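Local coordinates for pirin-like protein YHAK (Escherichia coli, PDB 2VEC) that has no quercetin 2,3-dioxygenase activity and is a cytoplasmic, monomeric, redox-sensitive bicupin of the pirin family with a reactive cysteine, at residues Q107-A110 / G111-L114; A157-G161 / K162-I166; A224-C227 / G228-A231. All blocks are in the same frame, centred on the assembly; numbering follows the deposited sequence.

How the contacts relate
Contacts 1 and 3 are closely related pieces of structure, one in each half of the bicupin: a type II turn that leads from a four-stranded sheet to a six-stranded one, with an acidic side chain reaching back to a backbone N-H. Contact 1 lies at the surface and its glutamate also meets a lysine; contact 3 is partly buried, uses a shorter aspartate and carries a disulfide cysteine. Their centres are about 24 Å apart. Contact 2, also partly buried, is different: it sits where the chain passes from the first half to the second and works through neutral amides and water. It touches contact 1 through G111 and shares a sheet with contact 3.

Contact 1 (Q107-A110 / G111-L114); sequences QASA and GEAL
E112 folds its carboxylate back over the turn to take the backbone N-H of S109, with OE1 2.7 Å from S109 N. Its first torsion sets CG beside its own backbone N (chi1 -68°), and the chain then runs extended to the carboxylate. On the way CB and CG pass over the carbonyl of S109, CB coming to 3.4 Å from S109 O. The N-H points almost straight at OE1, reaching it on the anti side of the carboxylate and 22° out of its plane; A108 CA lies beside this N-H, 3.5 Å from OE1. The second bond runs the other way, E112 N to S109 O at 3.1 Å, so the same two residues are tied once through backbone and once through side chain. S109 turns its OG beside its own backbone N, and its CB packs 3.8 Å from OE1. The other carboxylate oxygen, OE2, makes a salt bridge with K155 of strand 153-157, whose NZ also bonds Q107 O; this should favour a charged glutamate. A110 and G111 form the corners, and G111 has a phi of 96° at which a CB would press on the preceding carbonyl. This is a type II beta turn joining the four-stranded and six-stranded sheets of the N-terminal cupin barrel.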
loop_
_atom_site.group_PDB
_atom_site.type_symbol
_atom_site.label_atom_id
_atom_site.label_comp_id
_atom_site.label_asym_id
_atom_site.label_seq_id
_atom_site.Cartn_x
_atom_site.Cartn_y
_atom_site.Cartn_z
ATOM N N GLN A 107 -17.324 -1.568 -4.623
ATOM C CA GLN A 107 -17.061 -0.128 -4.651
ATOM C C GLN A 107 -16.194 0.239 -3.455
ATOM O O GLN A 107 -16.375 -0.308 -2.364
ATOM C CB GLN A 107 -18.363 0.667 -4.518
ATOM C CG GLN A 107 -19.424 0.390 -5.547
ATOM C CD GLN A 107 -20.728 1.139 -5.201
ATOM O OE1 GLN A 107 -20.687 2.220 -4.603
ATOM N NE2 GLN A 107 -21.869 0.560 -5.553
ATOM N N ALA A 108 -15.284 1.191 -3.638
ATOM C CA ALA A 108 -14.449 1.663 -2.527
ATOM C C ALA A 108 -14.338 3.180 -2.529
ATOM O O ALA A 108 -14.017 3.742 -3.550
ATOM C CB ALA A 108 -13.071 1.047 -2.604
ATOM N N SER A 109 -14.614 3.821 -1.395
ATOM C CA SER A 109 -14.428 5.281 -1.233
ATOM C C SER A 109 -13.169 5.641 -0.439
ATOM O O SER A 109 -12.491 4.782 0.120
ATOM C CB SER A 109 -15.621 5.915 -0.534
ATOM O OG SER A 109 -16.853 5.495 -1.088
ATOM N N ALA A 110 -12.869 6.934 -0.390
ATOM C CA ALA A 110 -11.724 7.441 0.371
ATOM C C ALA A 110 -11.799 6.889 1.787
ATOM O O ALA A 110 -12.895 6.864 2.393
ATOM C CB ALA A 110 -11.778 8.965 0.404
ATOM N N GLY A 111 -10.661 6.451 2.308
ATOM C CA GLY A 111 -10.622 5.932 3.657
ATOM C C GLY A 111 -10.722 4.413 3.759
ATOM O O GLY A 111 -10.667 3.871 4.869
ATOM N N GLU A 112 -10.892 3.742 2.612
ATOM C CA GLU A 112 -10.972 2.298 2.555
ATOM C C GLU A 112 -9.774 1.724 1.835
ATOM O O GLU A 112 -9.234 2.369 0.927
ATOM C CB GLU A 112 -12.218 1.845 1.808
ATOM C CG GLU A 112 -13.543 2.150 2.552
ATOM C CD GLU A 112 -14.746 1.651 1.754
ATOM O OE1 GLU A 112 -15.162 2.347 0.783
ATOM O OE2 GLU A 112 -15.247 0.561 2.064
ATOM N N ALA A 113 -9.401 0.514 2.244
ATOM C CA ALA A 113 -8.417 -0.299 1.546
ATOM C C ALA A 113 -9.122 -1.551 0.994
ATOM O O ALA A 113 -10.014 -2.138 1.646
ATOM C CB ALA A 113 -7.256 -0.686 2.515
ATOM N N LEU A 114 -8.729 -1.950 -0.204
ATOM C CA LEU A 114 -9.380 -3.043 -0.918
ATOM C C LEU A 114 -8.293 -4.033 -1.328
ATOM O O LEU A 114 -7.294 -3.607 -1.918
ATOM C CB LEU A 114 -10.052 -2.456 -2.170
ATOM C CG LEU A 114 -10.478 -3.352 -3.348
ATOM C CD1 LEU A 114 -11.619 -4.310 -2.938
ATOM C CD2 LEU A 114 -10.964 -2.492 -4.472
#

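Contact 2 (A157-G161 / K162-I166); sequences ALNMG and KQQLI
Q164 sends CG anti to its backbone N (chi1 -178°) and stays extended, while N159 holds CG between its own N and carbonyl carbon (chi1 69°), and these two choices bring the amide groups face to face. The bend is an Asx turn in the linker between the two cupin halves, closed by G161 N donating to N159 OD1 at 2.9 Å; strand 163-168, the first strand of the second half, follows directly. The side chains approach from opposite directions and their amide planes are only 7° apart, a parallel stack in which N159 ND2 lies 3.3 Å from Q164 CD. The two nitrogens are both donors, so they do not bond each other; the Asx turn holds the N159 amide, and the Q164 amide is held by the N159 backbone N-H and by waters at both its O and N ends. Q164 OE1 accepts the backbone N-H of N159 at 2.9 Å, along a nearly straight line but moderately tilted from the carbonyl plane. A water that takes the N-H of M160 donates to the same OE1, so this oxygen has two donors and bridges neighbouring backbone nitrogens. Below the amides the contact turns apolar: L158 CD2 meets I166 CG2 at 3.7 Å, with L156 lying against both Q164 and I166, and R248 against L158. At the far end of the glutamine, NE2 gives a hydrogen to a second water 2.8 Å away, which passes one of its own to A157 O.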
loop_
_atom_site.group_PDB
_atom_site.type_symbol
_atom_site.label_atom_id
_atom_site.label_comp_id
_atom_site.label_asym_id
_atom_site.label_seq_id
_atom_site.Cartn_x
_atom_site.Cartn_y
_atom_site.Cartn_z
ATOM N N ALA A 157 -11.910 -0.582 6.554
ATOM C CA ALA A 157 -12.029 0.831 6.800
ATOM C C ALA A 157 -10.825 1.335 7.615
ATOM O O ALA A 157 -10.625 0.909 8.752
ATOM C CB ALA A 157 -13.366 1.153 7.545
ATOM N N LEU A 158 -10.062 2.262 7.057
ATOM C CA LEU A 158 -8.868 2.784 7.758
ATOM C C LEU A 158 -9.279 3.579 8.976
ATOM O O LEU A 158 -10.122 4.493 8.885
ATOM C CB LEU A 158 -8.013 3.665 6.835
ATOM C CG LEU A 158 -7.506 2.963 5.593
ATOM C CD1 LEU A 158 -6.829 4.018 4.688
ATOM C CD2 LEU A 158 -6.489 1.899 5.977
ATOM N N ASN A 159 -8.744 3.202 10.129
ATOM C CA ASN A 159 -9.114 3.910 11.352
ATOM C C ASN A 159 -8.375 5.233 11.538
ATOM O O ASN A 159 -8.841 6.056 12.325
ATOM C CB ASN A 159 -9.097 3.038 12.623
ATOM C CG ASN A 159 -7.692 2.606 13.068
ATOM O OD1 ASN A 159 -6.720 3.338 12.937
ATOM N ND2 ASN A 159 -7.612 1.415 13.663
ATOM N N MET A 160 -7.257 5.418 10.814
ATOM C CA MET A 160 -6.532 6.728 10.807
ATOM C C MET A 160 -5.841 7.049 12.150
ATOM O O MET A 160 -5.509 8.208 12.438
ATOM C CB MET A 160 -7.478 7.877 10.397
ATOM C CG MET A 160 -8.166 7.674 9.038
ATOM S SD MET A 160 -6.956 7.499 7.693
ATOM C CE MET A 160 -8.003 7.422 6.259
ATOM N N GLY A 161 -5.603 6.017 12.962
ATOM C CA GLY A 161 -4.903 6.230 14.240
ATOM C C GLY A 161 -3.389 6.290 13.965
ATOM O O GLY A 161 -2.949 6.246 12.814
ATOM N N LYS A 162 -2.589 6.389 15.025
ATOM C CA LYS A 162 -1.121 6.467 14.842
ATOM C C LYS A 162 -0.596 5.339 13.973
ATOM O O LYS A 162 0.202 5.587 13.046
ATOM C CB LYS A 162 -0.382 6.474 16.171
ATOM C CG LYS A 162 -0.696 7.670 17.061
ATOM C CD LYS A 162 0.251 7.731 18.284
ATOM C CE LYS A 162 1.750 7.649 17.859
ATOM N NZ LYS A 162 2.630 7.703 19.074
ATOM N N GLN A 163 -1.003 4.097 14.259
ATOM C CA GLN A 163 -0.638 2.985 13.373
ATOM C C GLN A 163 -1.720 1.942 13.365
ATOM O O GLN A 163 -2.353 1.701 14.404
ATOM C CB GLN A 163 0.687 2.324 13.781
ATOM C CG GLN A 163 0.746 1.796 15.255
ATOM C CD GLN A 163 1.973 0.907 15.415
ATOM O OE1 GLN A 163 2.045 -0.190 14.813
ATOM N NE2 GLN A 163 2.953 1.378 16.179
ATOM N N GLN A 164 -1.985 1.350 12.208
ATOM C CA GLN A 164 -2.961 0.261 12.114
ATOM C C GLN A 164 -2.361 -0.842 11.270
ATOM O O GLN A 164 -1.750 -0.571 10.256
ATOM C CB GLN A 164 -4.275 0.757 11.492
ATOM C CG GLN A 164 -5.355 -0.325 11.409
ATOM C CD GLN A 164 -6.649 0.156 10.755
ATOM O OE1 GLN A 164 -6.698 1.200 10.119
ATOM N NE2 GLN A 164 -7.705 -0.645 10.896
ATOM N N LEU A 165 -2.526 -2.089 11.697
ATOM C CA LEU A 165 -2.176 -3.221 10.848
ATOM C C LEU A 165 -3.354 -3.411 9.897
ATOM O O LEU A 165 -4.482 -3.690 10.341
ATOM C CB LEU A 165 -1.958 -4.458 11.740
ATOM C CG LEU A 165 -1.743 -5.772 11.000
ATOM C CD1 LEU A 165 -0.346 -5.761 10.297
ATOM C CD2 LEU A 165 -1.862 -6.915 11.964
ATOM N N ILE A 166 -3.138 -3.195 8.597
ATOM C CA ILE A 166 -4.261 -3.208 7.672
ATOM C C ILE A 166 -4.257 -4.467 6.811
ATOM O O ILE A 166 -5.242 -4.755 6.118
ATOM C CB ILE A 166 -4.351 -1.903 6.832
ATOM C CG1 ILE A 166 -3.133 -1.751 5.877
ATOM C CG2 ILE A 166 -4.550 -0.672 7.762
ATOM C CD1 ILE A 166 -3.343 -0.685 4.737
HETATM O O HOH W 1 -10.469 -1.066 10.828
HETATM O O HOH W 2 -5.342 3.663 9.656
#

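Contact 3 (A224-C227 / G228-A231); sequences ALTC and GDGA
T226 to D229 form a type II beta turn, with C227 and G228 at its corners and the D229 N-H closing it onto T226 O at 3.0 Å. G228 takes the left-handed corner at a positive phi of 77°. D229 then swings its carboxylate back across the turn, CG lying beside its own backbone N (chi1 -89°), and OD2 receives the N-H of T226 at 2.9 Å. The N-H meets OD2 from above the carboxylate plane, 52° out of it. The threonine methyl shares that side of the turn: CG2 sits between the backbone N and the carbonyl carbon of T226 and packs 3.3 Å from OD2, while OG1 stands anti to the backbone N of T226, which leaves the methyl to face the carboxylate. Under the carboxylate is an apolar patch, where L225 CB meets D229 CB at 3.8 Å. L225 then splays its two methyls around A231, with CD2 4.0 Å from A231 CB, and the same CD2 comes to 3.5 Å from D229 O. Around the corner, S208 OG takes the G228 N-H and Q207 NE2 bonds G228 O, so the peptide units flanking the glycine are pinned to strand 203-208. C227 directs SG outward from the turn into a disulfide with C33, and T226 also touches C33. A turn held by hydrogen bonds on its inner side is thus tied covalently on its outer side to the N-terminal part of the chain, a link that exists only while both cysteines are oxidised.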
loop_
_atom_site.group_PDB
_atom_site.type_symbol
_atom_site.label_atom_id
_atom_site.label_comp_id
_atom_site.label_asym_id
_atom_site.label_seq_id
_atom_site.Cartn_x
_atom_site.Cartn_y
_atom_site.Cartn_z
ATOM N N ALA A 224 15.969 8.922 5.789
ATOM C CA ALA A 224 15.075 10.084 5.837
ATOM C C ALA A 224 14.350 10.153 4.473
ATOM O O ALA A 224 14.985 10.016 3.409
ATOM C CB ALA A 224 15.878 11.373 6.140
ATOM N N LEU A 225 13.040 10.336 4.517
ATOM C CA LEU A 225 12.183 10.282 3.340
ATOM C C LEU A 225 11.457 11.595 3.172
ATOM O O LEU A 225 10.856 12.106 4.134
ATOM C CB LEU A 225 11.183 9.114 3.459
ATOM C CG LEU A 225 11.759 7.691 3.274
ATOM C CD1 LEU A 225 12.443 7.131 4.514
ATOM C CD2 LEU A 225 10.613 6.717 2.817
ATOM N N THR A 226 11.541 12.173 1.978
ATOM C CA THR A 226 10.788 13.367 1.667
ATOM C C THR A 226 9.435 12.939 1.097
ATOM O O THR A 226 9.158 11.746 0.990
ATOM C CB THR A 226 11.566 14.311 0.705
ATOM O OG1 THR A 226 10.941 15.606 0.716
ATOM C CG2 THR A 226 11.620 13.763 -0.687
ATOM N N CYS A 227 8.569 13.905 0.778
ATOM C CA CYS A 227 7.200 13.597 0.355
ATOM C C CYS A 227 7.235 12.667 -0.867
ATOM O O CYS A 227 7.929 12.980 -1.836
ATOM C CB CYS A 227 6.453 14.883 -0.010
ATOM S SG CYS A 227 6.262 16.021 1.382
ATOM N N GLY A 228 6.480 11.571 -0.816
ATOM C CA GLY A 228 6.435 10.634 -1.922
ATOM C C GLY A 228 7.625 9.675 -2.076
ATOM O O GLY A 228 7.570 8.790 -2.933
ATOM N N ASP A 229 8.634 9.741 -1.198
ATOM C CA ASP A 229 9.783 8.792 -1.292
ATOM C C ASP A 229 9.378 7.423 -0.818
ATOM O O ASP A 229 8.522 7.296 0.086
ATOM C CB ASP A 229 10.937 9.204 -0.358
ATOM C CG ASP A 229 11.930 10.156 -0.974
ATOM O OD1 ASP A 229 11.918 10.442 -2.203
ATOM O OD2 ASP A 229 12.763 10.663 -0.185
ATOM N N GLY A 230 10.010 6.398 -1.384
ATOM C CA GLY A 230 10.067 5.055 -0.753
ATOM C C GLY A 230 11.454 4.733 -0.261
ATOM O O GLY A 230 12.424 5.385 -0.677
ATOM N N ALA A 231 11.599 3.695 0.583
ATOM C CA ALA A 231 12.927 3.219 0.987
ATOM C C ALA A 231 12.775 1.791 1.442
ATOM O O ALA A 231 11.885 1.475 2.260
ATOM C CB ALA A 231 13.540 4.079 2.135
#